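Cytokinin riboside 5'-monophosphate phosphoribohydrolase (Corynebacterium glutamicum, PDB 5WQ3) belongs to the LOG-like proteins of the SLOG clan, which are built on a Rossmann-like fold with a parallel beta sheet. Local coordinates at residues 47-50 with 51-55. Numbering follows the deposited sequence.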
loop_
_atom_site.group_PDB
_atom_site.type_symbol
_atom_site.label_atom_id
_atom_site.label_comp_id
_atom_site.label_asym_id
_atom_site.label_seq_id
_atom_site.Cartn_x
_atom_site.Cartn_y
_atom_site.Cartn_z
ATOM N N PRO C 47 -52.334 -4.155 -25.517
ATOM C CA PRO C 47 -53.119 -2.977 -25.961
ATOM C C PRO C 47 -52.264 -1.955 -26.622
ATOM O O PRO C 47 -52.567 -1.483 -27.719
ATOM C CB PRO C 47 -53.727 -2.431 -24.667
ATOM C CG PRO C 47 -53.875 -3.650 -23.814
ATOM C CD PRO C 47 -52.578 -4.442 -24.103
ATOM N N TRP C 48 -51.124 -1.701 -25.997
ATOM C CA TRP C 48 -50.141 -0.810 -26.577
ATOM C C TRP C 48 -49.520 -1.342 -27.843
ATOM O O TRP C 48 -49.235 -0.590 -28.757
ATOM C CB TRP C 48 -49.025 -0.518 -25.574
ATOM C CG TRP C 48 -48.113 0.631 -26.042
ATOM C CD1 TRP C 48 -46.826 0.538 -26.389
ATOM C CD2 TRP C 48 -48.478 2.018 -26.200
ATOM N NE1 TRP C 48 -46.326 1.806 -26.737
ATOM C CE2 TRP C 48 -47.349 2.707 -26.649
ATOM C CE3 TRP C 48 -49.681 2.736 -26.018
ATOM C CZ2 TRP C 48 -47.355 4.062 -26.913
ATOM C CZ3 TRP C 48 -49.667 4.090 -26.222
ATOM C CH2 TRP C 48 -48.509 4.749 -26.678
ATOM N N ARG C 49 -49.275 -2.636 -27.892
ATOM C CA ARG C 49 -48.752 -3.229 -29.120
ATOM C C ARG C 49 -49.676 -2.993 -30.344
ATOM O O ARG C 49 -49.215 -2.672 -31.431
ATOM C CB ARG C 49 -48.595 -4.719 -28.924
ATOM C CG ARG C 49 -48.265 -5.441 -30.200
ATOM C CD ARG C 49 -47.101 -6.331 -29.889
ATOM N NE ARG C 49 -46.552 -6.941 -31.068
ATOM C CZ ARG C 49 -46.558 -8.244 -31.238
ATOM N NH1 ARG C 49 -47.119 -8.972 -30.309
ATOM N NH2 ARG C 49 -46.046 -8.786 -32.354
ATOM N N VAL C 50 -50.971 -3.187 -30.141
ATOM C CA VAL C 50 -51.974 -2.948 -31.210
ATOM C C VAL C 50 -51.973 -1.466 -31.653
ATOM O O VAL C 50 -51.991 -1.150 -32.865
ATOM C CB VAL C 50 -53.340 -3.477 -30.706
ATOM C CG1 VAL C 50 -54.498 -2.843 -31.390
ATOM C CG2 VAL C 50 -53.351 -5.030 -30.847
ATOM N N LEU C 51 -51.909 -0.543 -30.686
ATOM C CA LEU C 51 -51.788 0.881 -31.031
ATOM C C LEU C 51 -50.508 1.164 -31.820
ATOM O O LEU C 51 -50.508 1.918 -32.807
ATOM C CB LEU C 51 -51.871 1.735 -29.789
ATOM C CG LEU C 51 -53.226 1.726 -29.053
ATOM C CD1 LEU C 51 -53.179 2.595 -27.815
ATOM C CD2 LEU C 51 -54.308 2.245 -29.978
ATOM N N ARG C 52 -49.405 0.577 -31.383
ATOM C CA ARG C 52 -48.127 0.773 -32.049
ATOM C C ARG C 52 -48.171 0.218 -33.459
ATOM O O ARG C 52 -47.714 0.864 -34.413
ATOM C CB ARG C 52 -47.009 0.082 -31.331
ATOM C CG ARG C 52 -46.537 0.766 -30.116
ATOM C CD ARG C 52 -45.180 0.222 -29.732
ATOM N NE ARG C 52 -44.109 0.589 -30.648
ATOM C CZ ARG C 52 -42.804 0.383 -30.366
ATOM N NH1 ARG C 52 -41.846 0.762 -31.199
ATOM N NH2 ARG C 52 -42.448 -0.175 -29.203
ATOM N N ILE C 53 -48.701 -0.982 -33.581
ATOM C CA ILE C 53 -48.939 -1.583 -34.931
ATOM C C ILE C 53 -49.743 -0.660 -35.847
ATOM O O ILE C 53 -49.316 -0.324 -36.936
ATOM C CB ILE C 53 -49.554 -2.984 -34.802
ATOM C CG1 ILE C 53 -48.526 -3.970 -34.212
ATOM C CG2 ILE C 53 -49.942 -3.590 -36.154
ATOM C CD1 ILE C 53 -49.197 -5.224 -33.707
ATOM N N GLN C 54 -50.863 -0.141 -35.353
ATOM C CA GLN C 54 -51.699 0.737 -36.116
ATOM C C GLN C 54 -50.920 1.943 -36.529
ATOM O O GLN C 54 -51.022 2.440 -37.626
ATOM C CB GLN C 54 -52.957 1.183 -35.289
ATOM C CG GLN C 54 -53.855 2.043 -36.153
ATOM C CD GLN C 54 -55.174 2.520 -35.515
ATOM O OE1 GLN C 54 -55.291 3.657 -35.098
ATOM N NE2 GLN C 54 -56.175 1.658 -35.505
ATOM N N SER C 55 -50.099 2.411 -35.655
ATOM C CA SER C 55 -49.297 3.624 -35.866
ATOM C C SER C 55 -48.330 3.461 -37.017
ATOM O O SER C 55 -48.121 4.382 -37.800
ATOM C CB SER C 55 -48.525 3.948 -34.554
ATOM O OG SER C 55 -47.887 5.202 -34.591
#
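Arg52 lies against the indole of Trp48, one helical turn earlier, and its chain can be followed outward atom by atom. Arg52 CB sits 3.5 Å from Trp48 O. The first torsion places CG anti to the carbonyl carbon of Arg52, beside its backbone N (chi1 -77°), which carries it back over the pyrrole part of the indole: Arg52 CG stands 3.9 Å from the centroid of the five-membered ring of Trp48 and 28° off its normal, a CH-pi contact on the face. Arg52 CD follows the same ring, 3.6 Å from Trp48 NE1. Beyond it the chain bends at chi3, and the guanidinium plane is inclined 55° to the indole. The methylenes CG and CD make the ring contact. At the benzo part of the indole, Leu51 CD1 approaches Trp48 CE3 at 3.9 Å, the two side chains crossing nearly at right angles. Ile53 repeats the i to i+4 spacing with Arg49, its CD1 lying 3.6 Å from Arg49 CG. Along the backbone, amide bonds run from residue i+4 to i, as from Arg52 N to Trp48 O (2.9 Å). Trp42 meets the Trp48 ring edge-to-face, and Tyr151 touches both arginines. Four successive bonds, from Leu51 to Gln54 as donors to Pro47 to Val50 as acceptors, identify about two regular alpha-helical turns near the start of helix 46-64, which precedes the first strand of the parallel, Rossmann-like sheet.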